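Local coordinates for protein MgGH51 (Meripilus giganteus, PDB 6ZPV) that probably hydrolyses alpha-L-arabinofuranosidic linkages, releasing arabinose from arabinose-bearing polysaccharides as a fungal glycoside hydrolase of family GH51, at residues N303-Y308 and H364-A369; A288-Y293 and T298-N303; F354-Y359 and W386-S391. One frame throughout, in Å; residues are numbered along the deposited sequence.

How the interactions relate
The three contacts lie in the parallel eight-stranded beta/alpha barrel of the catalytic part of the enzyme, all on the same side of the chain's centre. Interaction 2 comes first, closing the loop between strand 284-289 and helix 306-320; interaction 1 then joins the start of that helix to helix 359-373, and interaction 3, whose segments alternate with those of interaction 1, links the loops following strands 345-348 and 378-381. Their centres are about 8 to 15 Å apart. Asn303 belongs to both 1 and 2, while Ser299 and Ser358 probably hydrogen-bond between 2 and 3. The loops after three consecutive barrel strands are thus packed to one another and to helices 306-320 and 359-373.

Interaction 1: residues N303-Y308 and H364-A369; sequences NQLAPY and HDFVTA. With NAG (2-acetamido-2-deoxy-beta-D-glucopyranose), chain D.
Phe366 drives its ring into the start of helix 306-320, the close-packed side of the contact. Its CE2 lies 3.7 Å from Tyr308 O, which approaches the ring obliquely, while CZ stands 4.2 Å from Tyr308 CB. Leu305 fills in at the edge, near the plane of the ring, with CD2 at 4.3 Å from Phe366 CE1; Ile309 backs the ring. The joined elements are two neighbouring outer helices of the beta/alpha barrel, 306-320 and 359-373.

Away from buried Leu305 and Phe366 the packing thins out, on the side of the partly exposed Asp365 and Tyr308. Leu305 crosses Asp365 at about a right angle, its CD1 3.9 Å from Asp365 OD2. The other carboxylate oxygen takes a hydrogen bond: His364 ND1 donates to Asp365 OD1 over 2.9 Å at 167°, in the plane of the imidazole. With CG set anti to its carbonyl carbon (chi1 -66°), Asp365 also brings OD2 close to Glu302, so one of the two acids may well carry a proton. Cutting the side chain back to an alanine would take away the carboxylate, probably leaving His364 ND1 without this acceptor, its ring freer to turn and Leu305 CD1 less covered.

Tyr308 turns its ring toward sugar: the acetamide methyl C8 of the N-acetylglucosamine in chain D sits over one face, offset to the rim, 3.8 Å from Tyr308 CE1.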
loop_
_atom_site.group_PDB
_atom_site.type_symbol
_atom_site.label_atom_id
_atom_site.label_comp_id
_atom_site.label_asym_id
_atom_site.label_seq_id
_atom_site.Cartn_x
_atom_site.Cartn_y
_atom_site.Cartn_z
ATOM N N ASN A 303 15.375 18.805 -23.469
ATOM C CA ASN A 303 14.593 19.980 -23.918
ATOM C C ASN A 303 13.093 19.714 -23.899
ATOM O O ASN A 303 12.349 20.657 -24.277
ATOM C CB ASN A 303 15.119 20.475 -25.268
ATOM C CG ASN A 303 14.804 19.565 -26.425
ATOM O OD1 ASN A 303 14.122 18.554 -26.313
ATOM N ND2 ASN A 303 15.263 19.988 -27.609
ATOM N N GLN A 304 12.647 18.559 -23.429
ATOM C CA GLN A 304 11.207 18.230 -23.290
ATOM C C GLN A 304 10.746 18.250 -21.823
ATOM O O GLN A 304 9.566 18.045 -21.558
ATOM C CB GLN A 304 10.910 16.819 -23.921
ATOM C CG GLN A 304 11.097 16.577 -25.475
ATOM C CD GLN A 304 10.821 15.107 -25.899
ATOM O OE1 GLN A 304 11.543 14.089 -25.503
ATOM N NE2 GLN A 304 9.730 14.921 -26.689
ATOM N N LEU A 305 11.657 18.409 -20.868
ATOM C CA LEU A 305 11.319 18.182 -19.458
ATOM C C LEU A 305 10.459 19.279 -18.844
ATOM O O LEU A 305 9.749 18.982 -17.855
ATOM C CB LEU A 305 12.564 18.010 -18.595
ATOM C CG LEU A 305 13.469 16.840 -18.956
ATOM C CD1 LEU A 305 14.686 16.824 -18.049
ATOM C CD2 LEU A 305 12.711 15.528 -18.881
ATOM N N ALA A 306 10.526 20.523 -19.279
ATOM C CA ALA A 306 9.961 21.652 -18.516
ATOM C C ALA A 306 8.517 21.421 -18.102
ATOM O O ALA A 306 8.174 21.679 -16.937
ATOM C CB ALA A 306 10.131 22.949 -19.247
ATOM N N PRO A 307 7.594 20.967 -18.965
ATOM C CA PRO A 307 6.202 20.813 -18.510
ATOM C C PRO A 307 6.028 19.759 -17.412
ATOM O O PRO A 307 5.108 19.858 -16.598
ATOM C CB PRO A 307 5.436 20.429 -19.793
ATOM C CG PRO A 307 6.335 20.782 -20.952
ATOM C CD PRO A 307 7.747 20.715 -20.414
ATOM N N TYR A 308 6.873 18.737 -17.434
ATOM C CA TYR A 308 6.825 17.649 -16.451
ATOM C C TYR A 308 7.431 18.091 -15.129
ATOM O O TYR A 308 6.965 17.670 -14.061
ATOM C CB TYR A 308 7.509 16.414 -17.053
ATOM C CG TYR A 308 6.938 15.990 -18.380
ATOM C CD1 TYR A 308 5.832 15.142 -18.455
ATOM C CD2 TYR A 308 7.468 16.483 -19.562
ATOM C CE1 TYR A 308 5.295 14.815 -19.676
ATOM C CE2 TYR A 308 6.898 16.137 -20.781
ATOM C CZ TYR A 308 5.814 15.308 -20.841
ATOM O OH TYR A 308 5.293 15.019 -22.062
ATOM N N HIS A 364 19.308 16.529 -12.465
ATOM C CA HIS A 364 19.772 17.917 -12.352
ATOM C C HIS A 364 18.622 18.886 -12.597
ATOM O O HIS A 364 18.432 19.838 -11.805
ATOM C CB HIS A 364 20.893 18.179 -13.348
ATOM C CG HIS A 364 21.332 19.616 -13.326
ATOM N ND1 HIS A 364 20.667 20.613 -14.033
ATOM C CD2 HIS A 364 22.264 20.230 -12.592
ATOM C CE1 HIS A 364 21.252 21.788 -13.775
ATOM N NE2 HIS A 364 22.181 21.582 -12.929
ATOM N N ASP A 365 17.884 18.676 -13.663
ATOM C CA ASP A 365 16.890 19.703 -14.031
ATOM C C ASP A 365 15.673 19.662 -13.068
ATOM O O ASP A 365 15.197 20.709 -12.667
ATOM C CB ASP A 365 16.464 19.551 -15.492
ATOM C CG ASP A 365 17.585 19.832 -16.493
ATOM O OD1 ASP A 365 18.701 20.216 -16.074
ATOM O OD2 ASP A 365 17.302 19.739 -17.696
ATOM N N PHE A 366 15.225 18.458 -12.702
ATOM C CA PHE A 366 14.145 18.373 -11.718
ATOM C C PHE A 366 14.571 18.937 -10.408
ATOM O O PHE A 366 13.816 19.749 -9.847
ATOM C CB PHE A 366 13.636 16.924 -11.554
ATOM C CG PHE A 366 12.552 16.479 -12.507
ATOM C CD1 PHE A 366 12.872 16.040 -13.784
ATOM C CD2 PHE A 366 11.242 16.552 -12.125
ATOM C CE1 PHE A 366 11.865 15.669 -14.663
ATOM C CE2 PHE A 366 10.223 16.186 -13.011
ATOM C CZ PHE A 366 10.542 15.734 -14.262
ATOM N N VAL A 367 15.684 18.510 -9.836
ATOM C CA VAL A 367 16.000 18.928 -8.463
ATOM C C VAL A 367 16.411 20.411 -8.449
ATOM O O VAL A 367 16.060 21.127 -7.498
ATOM C CB VAL A 367 17.056 18.012 -7.811
ATOM C CG1 VAL A 367 17.453 18.523 -6.440
ATOM C CG2 VAL A 367 16.509 16.615 -7.736
ATOM N N THR A 368 17.104 20.912 -9.478
ATOM C CA THR A 368 17.440 22.346 -9.460
ATOM C C THR A 368 16.125 23.161 -9.332
ATOM O O THR A 368 16.017 24.098 -8.524
ATOM C CB THR A 368 18.259 22.751 -10.691
ATOM O OG1 THR A 368 19.493 22.026 -10.681
ATOM C CG2 THR A 368 18.568 24.225 -10.714
ATOM N N ALA A 369 15.139 22.814 -10.177
ATOM C CA ALA A 369 13.847 23.535 -10.158
ATOM C C ALA A 369 13.083 23.312 -8.852
ATOM O O ALA A 369 12.556 24.273 -8.252
ATOM C CB ALA A 369 13.025 23.156 -11.346
HETATM C C1 NAG D . -1.354 18.724 -20.213
HETATM C C2 NAG D . -0.183 18.515 -21.140
HETATM C C3 NAG D . -0.141 19.707 -22.152
HETATM C C4 NAG D . -1.507 19.953 -22.746
HETATM C C5 NAG D . -2.647 20.000 -21.765
HETATM C C6 NAG D . -4.065 20.084 -22.378
HETATM C C7 NAG D . 1.684 17.447 -19.897
HETATM C C8 NAG D . 2.880 17.636 -19.047
HETATM N N2 NAG D . 1.046 18.535 -20.372
HETATM O O3 NAG D . 0.870 19.473 -23.075
HETATM O O4 NAG D . -1.481 21.232 -23.451
HETATM O O5 NAG D . -2.557 18.812 -20.954
HETATM O O6 NAG D . -4.228 18.793 -23.107
HETATM O O7 NAG D . 1.292 16.289 -19.995
#

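Interaction 2: residues A288-Y293 and T298-N303; sequences AVWAGY and TSLAEN
Gly292 and Leu300 bring the two backbones together through one bond, Leu300 N to Gly292 O at 2.9 Å and 163°, lying in the carbonyl plane, next to a single beta bridge that pairs Tyr293 with Ser299. Two CA-H...O contacts run beside it: Ser299 CA approaches the same Gly292 O at 3.3 Å, and Tyr293 CA faces Thr298 O at 3.5 Å. Gly292 has phi near +91°, where a side chain would jam against the preceding carbonyl oxygen, so the turn calls for glycine.

Of the side chains, Trp290 and Leu300 meet at about a right angle. Leu300 CD1 abuts the six-membered end of the indole at its edge, 3.8 Å from Trp290 CZ3. The indole is folded back beneath its own chain, with the backbone N atoms of Gly292 and Tyr293 over one face; CG anti to the Trp290 nitrogen (chi1 -167°) puts it there. Its NE1 is bonded to Glu234 O. Tyr293 leans on the second segment obliquely, CD1 lying 3.5 Å from Ser299 OG, and that hydroxyl pairs with Ser358 OG.

The loop so closed leads from barrel strand 284-289 to helix 306-320. Leu300 packs on Tyr308 of that helix, Tyr293 and Ser299 rest against Arg362 of helix 359-373, and Val289 hydrogen-bonds through its backbone to Glu347 and Gly349, in and just after strand 345-348.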
loop_
_atom_site.group_PDB
_atom_site.type_symbol
_atom_site.label_atom_id
_atom_site.label_comp_id
_atom_site.label_asym_id
_atom_site.label_seq_id
_atom_site.Cartn_x
_atom_site.Cartn_y
_atom_site.Cartn_z
ATOM N N ALA A 288 6.896 10.250 -4.215
ATOM C CA ALA A 288 7.616 10.203 -5.485
ATOM C C ALA A 288 6.948 11.146 -6.510
ATOM O O ALA A 288 5.736 11.358 -6.513
ATOM C CB ALA A 288 7.687 8.807 -6.038
ATOM N N VAL A 289 7.837 11.694 -7.359
ATOM C CA VAL A 289 7.433 12.431 -8.561
ATOM C C VAL A 289 7.987 11.713 -9.783
ATOM O O VAL A 289 9.109 11.216 -9.792
ATOM C CB VAL A 289 7.855 13.909 -8.541
ATOM C CG1 VAL A 289 7.140 14.643 -7.438
ATOM C CG2 VAL A 289 9.365 14.127 -8.436
ATOM N N TRP A 290 7.184 11.709 -10.847
ATOM C CA TRP A 290 7.616 11.182 -12.143
ATOM C C TRP A 290 8.753 12.039 -12.677
ATOM O O TRP A 290 8.723 13.284 -12.551
ATOM C CB TRP A 290 6.400 11.168 -13.084
ATOM C CG TRP A 290 6.678 10.364 -14.330
ATOM C CD1 TRP A 290 6.551 9.003 -14.433
ATOM C CD2 TRP A 290 7.087 10.815 -15.622
ATOM N NE1 TRP A 290 6.887 8.571 -15.678
ATOM C CE2 TRP A 290 7.214 9.674 -16.439
ATOM C CE3 TRP A 290 7.272 12.078 -16.207
ATOM C CZ2 TRP A 290 7.539 9.740 -17.800
ATOM C CZ3 TRP A 290 7.593 12.179 -17.541
ATOM C CH2 TRP A 290 7.714 11.010 -18.345
ATOM N N ALA A 291 9.755 11.394 -13.284
ATOM C CA ALA A 291 11.042 12.080 -13.556
ATOM C C ALA A 291 11.497 11.936 -15.000
ATOM O O ALA A 291 12.686 12.093 -15.260
ATOM C CB ALA A 291 12.096 11.621 -12.579
ATOM N N GLY A 292 10.596 11.732 -15.930
ATOM C CA GLY A 292 10.969 11.725 -17.360
ATOM C C GLY A 292 11.353 10.390 -17.933
ATOM O O GLY A 292 11.900 10.336 -19.038
ATOM N N TYR A 293 11.084 9.292 -17.239
ATOM C CA TYR A 293 11.341 7.910 -17.697
ATOM C C TYR A 293 10.132 7.039 -17.488
ATOM O O TYR A 293 9.461 7.146 -16.441
ATOM C CB TYR A 293 12.589 7.326 -16.987
ATOM C CG TYR A 293 12.927 5.939 -17.436
ATOM C CD1 TYR A 293 13.498 5.713 -18.669
ATOM C CD2 TYR A 293 12.699 4.839 -16.637
ATOM C CE1 TYR A 293 13.789 4.430 -19.093
ATOM C CE2 TYR A 293 13.018 3.561 -17.034
ATOM C CZ TYR A 293 13.543 3.331 -18.284
ATOM O OH TYR A 293 13.905 2.097 -18.722
ATOM N N THR A 298 11.863 4.628 -22.622
ATOM C CA THR A 298 11.997 5.993 -23.169
ATOM C C THR A 298 12.275 7.005 -22.077
ATOM O O THR A 298 11.472 7.165 -21.131
ATOM C CB THR A 298 10.754 6.390 -23.922
ATOM O OG1 THR A 298 10.593 5.478 -25.003
ATOM C CG2 THR A 298 10.801 7.772 -24.491
ATOM N N SER A 299 13.366 7.727 -22.239
ATOM C CA SER A 299 13.672 8.945 -21.483
ATOM C C SER A 299 13.242 10.146 -22.312
ATOM O O SER A 299 13.678 10.230 -23.467
ATOM C CB SER A 299 15.131 9.078 -21.165
ATOM O OG SER A 299 15.605 8.018 -20.306
ATOM N N LEU A 300 12.546 11.075 -21.733
ATOM C CA LEU A 300 12.337 12.361 -22.411
ATOM C C LEU A 300 13.671 13.063 -22.621
ATOM O O LEU A 300 14.549 13.014 -21.731
ATOM C CB LEU A 300 11.421 13.221 -21.578
ATOM C CG LEU A 300 9.995 12.704 -21.427
ATOM C CD1 LEU A 300 9.234 13.707 -20.595
ATOM C CD2 LEU A 300 9.344 12.468 -22.793
ATOM N N ALA A 301 13.800 13.718 -23.747
ATOM C CA ALA A 301 14.968 14.541 -24.013
ATOM C C ALA A 301 15.031 15.679 -22.997
ATOM O O ALA A 301 13.988 16.183 -22.511
ATOM C CB ALA A 301 14.865 15.113 -25.443
ATOM N N GLU A 302 16.238 16.208 -22.760
ATOM C CA GLU A 302 16.359 17.300 -21.821
ATOM C C GLU A 302 15.451 18.470 -22.197
ATOM O O GLU A 302 14.884 19.106 -21.302
ATOM C CB GLU A 302 17.820 17.679 -21.652
ATOM C CG GLU A 302 17.990 18.702 -20.561
ATOM C CD GLU A 302 19.368 18.901 -20.135
ATOM O OE1 GLU A 302 20.312 18.509 -20.879
ATOM O OE2 GLU A 302 19.523 19.446 -19.039
ATOM N N ASN A 303 15.375 18.805 -23.469
ATOM C CA ASN A 303 14.593 19.980 -23.918
ATOM C C ASN A 303 13.093 19.714 -23.899
ATOM O O ASN A 303 12.349 20.657 -24.277
ATOM C CB ASN A 303 15.119 20.475 -25.268
ATOM C CG ASN A 303 14.804 19.565 -26.425
ATOM O OD1 ASN A 303 14.122 18.554 -26.313
ATOM N ND2 ASN A 303 15.263 19.988 -27.609
#

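Interaction 3: residues F354-Y359 and W386-S391; sequences FAAGSY and WNPVLS. With NAG (2-acetamido-2-deoxy-beta-D-glucopyranose), chain B; NAG (2-acetamido-2-deoxy-beta-D-glucopyranose), chain C; BMA (beta-D-mannopyranose), chain E; MAN (alpha-D-mannopyranose), chain F.
Ala356 and Tyr359 meet Pro388 and Leu390 where two loops of the beta/alpha barrel lie side by side, one following strand 345-348 and the other following strand 378-381.

Van der Waals contacts carry the join. Ala356 CB presses on Pro388 CD at 3.9 Å, and the carbonyl oxygen Ala356 O touches Pro388 CG at 3.8 Å; the proline follows a cis peptide bond, which bends the chain sharply after Asn387. Deeper in, Tyr359 and Leu390 cross at about a right angle, and Leu390 CD1 reaches the ring obliquely, 3.8 Å from Tyr359 CE2. The phenol is directed inward by CG anti to the backbone nitrogen (chi1 -165°), and Ala381 of strand 378-381 backs both side chains.

The polar bonds of Tyr359 go to residues outside the facing segment. Its OH is bonded to Val348 O and Thr382 N, tying the start of helix 359-373 to the ends of two neighbouring strands, and Tyr359 N donates to Ala355 O over 3.1 Å. On the other loop, Trp386 NE1 is bonded to Tyr425 OH.

The third kind of contact is with glycan. Trp386 carries the N-acetylglucosamine of chain B on one face, C3 above its centre. Val389 CG2 touches C6 of the chain C sugar at 3.7 Å. Asn387 OD1 lies against the beta-mannose, and Asn387 ND2 gives an almost straight bond, 3.2 Å at 169°, to O3 of the chain C N-acetylglucosamine.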
loop_
_atom_site.group_PDB
_atom_site.type_symbol
_atom_site.label_atom_id
_atom_site.label_comp_id
_atom_site.label_asym_id
_atom_site.label_seq_id
_atom_site.Cartn_x
_atom_site.Cartn_y
_atom_site.Cartn_z
ATOM N N PHE A 354 17.999 1.891 -13.874
ATOM C CA PHE A 354 17.725 1.262 -15.179
ATOM C C PHE A 354 17.818 2.236 -16.356
ATOM O O PHE A 354 17.832 1.805 -17.512
ATOM C CB PHE A 354 16.329 0.639 -15.181
ATOM C CG PHE A 354 16.215 -0.679 -14.453
ATOM C CD1 PHE A 354 17.084 -1.728 -14.705
ATOM C CD2 PHE A 354 15.189 -0.885 -13.543
ATOM C CE1 PHE A 354 16.919 -2.940 -14.058
ATOM C CE2 PHE A 354 15.041 -2.125 -12.933
ATOM C CZ PHE A 354 15.903 -3.144 -13.160
ATOM N N ALA A 355 17.887 3.550 -16.055
ATOM C CA ALA A 355 17.934 4.637 -17.068
ATOM C C ALA A 355 18.999 5.648 -16.658
ATOM O O ALA A 355 18.762 6.850 -16.624
ATOM C CB ALA A 355 16.544 5.252 -17.192
ATOM N N ALA A 356 20.177 5.122 -16.308
ATOM C CA ALA A 356 21.238 5.970 -15.754
ATOM C C ALA A 356 21.930 6.844 -16.776
ATOM O O ALA A 356 22.654 7.773 -16.385
ATOM C CB ALA A 356 22.183 5.119 -14.967
ATOM N N GLY A 357 21.761 6.545 -18.073
ATOM C CA GLY A 357 22.306 7.435 -19.109
ATOM C C GLY A 357 21.644 8.775 -19.141
ATOM O O GLY A 357 22.349 9.773 -19.400
ATOM N N SER A 358 20.370 8.864 -18.838
ATOM C CA SER A 358 19.631 10.148 -18.810
ATOM C C SER A 358 19.414 10.693 -17.409
ATOM O O SER A 358 19.092 11.875 -17.287
ATOM C CB SER A 358 18.312 9.979 -19.524
ATOM O OG SER A 358 17.502 9.081 -18.785
ATOM N N TYR A 359 19.499 9.857 -16.387
ATOM C CA TYR A 359 19.164 10.378 -15.049
ATOM C C TYR A 359 20.017 11.576 -14.679
ATOM O O TYR A 359 19.494 12.478 -14.007
ATOM C CB TYR A 359 19.231 9.313 -13.954
ATOM C CG TYR A 359 18.563 9.710 -12.652
ATOM C CD1 TYR A 359 17.184 9.912 -12.578
ATOM C CD2 TYR A 359 19.252 9.781 -11.452
ATOM C CE1 TYR A 359 16.517 10.145 -11.396
ATOM C CE2 TYR A 359 18.595 9.982 -10.245
ATOM C CZ TYR A 359 17.221 10.107 -10.211
ATOM O OH TYR A 359 16.590 10.210 -8.980
ATOM N N TRP A 386 26.145 6.952 -6.159
ATOM C CA TRP A 386 27.395 7.590 -6.617
ATOM C C TRP A 386 27.845 7.201 -8.016
ATOM O O TRP A 386 28.897 7.699 -8.451
ATOM C CB TRP A 386 28.546 7.360 -5.601
ATOM C CG TRP A 386 28.096 7.733 -4.231
ATOM C CD1 TRP A 386 27.929 6.886 -3.187
ATOM C CD2 TRP A 386 27.681 9.005 -3.766
ATOM N NE1 TRP A 386 27.379 7.526 -2.095
ATOM C CE2 TRP A 386 27.256 8.840 -2.428
ATOM C CE3 TRP A 386 27.611 10.269 -4.338
ATOM C CZ2 TRP A 386 26.760 9.895 -1.685
ATOM C CZ3 TRP A 386 27.133 11.324 -3.596
ATOM C CH2 TRP A 386 26.706 11.128 -2.281
ATOM N N ASN A 387 27.092 6.395 -8.724
ATOM C CA ASN A 387 27.460 5.962 -10.089
ATOM C C ASN A 387 26.180 5.839 -10.892
ATOM O O ASN A 387 25.452 4.855 -10.757
ATOM C CB ASN A 387 28.227 4.659 -10.097
ATOM C CG ASN A 387 29.613 4.758 -9.531
ATOM O OD1 ASN A 387 30.488 5.323 -10.211
ATOM N ND2 ASN A 387 29.820 4.289 -8.305
ATOM N N PRO A 388 25.792 6.866 -11.693
ATOM C CA PRO A 388 26.628 7.977 -12.103
ATOM C C PRO A 388 26.669 9.065 -11.059
ATOM O O PRO A 388 25.830 9.167 -10.171
ATOM C CB PRO A 388 25.866 8.496 -13.338
ATOM C CG PRO A 388 24.419 8.159 -13.061
ATOM C CD PRO A 388 24.476 6.819 -12.352
ATOM N N VAL A 389 27.617 9.957 -11.238
ATOM C CA VAL A 389 27.791 11.103 -10.348
ATOM C C VAL A 389 26.765 12.193 -10.684
ATOM O O VAL A 389 26.656 12.607 -11.817
ATOM C CB VAL A 389 29.186 11.655 -10.501
ATOM C CG1 VAL A 389 29.346 12.845 -9.564
ATOM C CG2 VAL A 389 30.234 10.559 -10.288
ATOM N N LEU A 390 25.944 12.562 -9.709
ATOM C CA LEU A 390 24.848 13.508 -9.879
ATOM C C LEU A 390 25.159 14.912 -9.396
ATOM O O LEU A 390 25.911 15.069 -8.440
ATOM C CB LEU A 390 23.590 12.998 -9.202
ATOM C CG LEU A 390 23.126 11.609 -9.624
ATOM C CD1 LEU A 390 21.915 11.183 -8.774
ATOM C CD2 LEU A 390 22.773 11.553 -11.096
ATOM N N SER A 391 24.540 15.894 -10.046
ATOM C CA SER A 391 24.599 17.305 -9.658
ATOM C C SER A 391 23.168 17.823 -9.687
ATOM O O SER A 391 22.480 17.685 -10.700
ATOM C CB SER A 391 25.443 18.055 -10.672
ATOM O OG SER A 391 25.424 19.417 -10.352
HETATM C C1 NAG B . 30.579 9.735 0.467
HETATM C C2 NAG B . 30.760 10.559 -0.833
HETATM C C3 NAG B . 30.780 9.746 -2.111
HETATM C C4 NAG B . 31.588 8.499 -2.082
HETATM C C5 NAG B . 31.256 7.784 -0.775
HETATM C C6 NAG B . 32.173 6.563 -0.557
HETATM C C7 NAG B . 29.999 12.832 -0.353
HETATM C C8 NAG B . 28.811 13.799 -0.273
HETATM N N2 NAG B . 29.804 11.651 -0.888
HETATM O O3 NAG B . 31.127 10.570 -3.250
HETATM O O4 NAG B . 31.307 7.553 -3.116
HETATM O O5 NAG B . 31.471 8.582 0.362
HETATM O O6 NAG B . 33.546 6.945 -0.661
HETATM O O7 NAG B . 31.126 13.190 0.002
HETATM C C1 NAG C . 32.161 7.537 -4.231
HETATM C C2 NAG C . 32.016 6.200 -4.944
HETATM C C3 NAG C . 32.866 6.166 -6.165
HETATM C C4 NAG C . 32.432 7.366 -7.014
HETATM C C5 NAG C . 32.394 8.683 -6.220
HETATM C C6 NAG C . 31.821 9.888 -7.015
HETATM C C7 NAG C . 31.506 4.206 -3.623
HETATM C C8 NAG C . 32.092 3.147 -2.684
HETATM N N2 NAG C . 32.361 5.110 -4.022
HETATM O O3 NAG C . 32.558 4.967 -6.891
HETATM O O4 NAG C . 33.386 7.629 -8.063
HETATM O O5 NAG C . 31.602 8.560 -5.062
HETATM O O6 NAG C . 31.670 11.147 -6.306
HETATM O O7 NAG C . 30.318 4.197 -3.883
HETATM C C1 BMA E . 33.166 7.063 -9.330
HETATM C C2 BMA E . 33.866 7.991 -10.349
HETATM C C3 BMA E . 33.802 7.368 -11.734
HETATM C C4 BMA E . 34.385 5.952 -11.742
HETATM C C5 BMA E . 33.753 5.124 -10.643
HETATM C C6 BMA E . 34.481 3.771 -10.504
HETATM O O2 BMA E . 35.243 8.262 -9.995
HETATM O O3 BMA E . 34.547 8.173 -12.668
HETATM O O4 BMA E . 34.248 5.311 -12.998
HETATM O O5 BMA E . 33.872 5.783 -9.378
HETATM O O6 BMA E . 33.624 2.923 -9.702
HETATM C C1 MAN F . 33.717 8.960 -13.511
HETATM C C2 MAN F . 34.561 9.435 -14.680
HETATM C C3 MAN F . 35.656 10.462 -14.263
HETATM C C4 MAN F . 35.020 11.574 -13.477
HETATM C C5 MAN F . 34.213 11.030 -12.282
HETATM C C6 MAN F . 33.555 12.182 -11.459
HETATM O O2 MAN F . 33.695 10.048 -15.676
HETATM O O3 MAN F . 36.231 11.019 -15.423
HETATM O O4 MAN F . 36.031 12.487 -13.038
HETATM O O5 MAN F . 33.251 10.087 -12.781
HETATM O O6 MAN F . 32.501 12.767 -12.276
#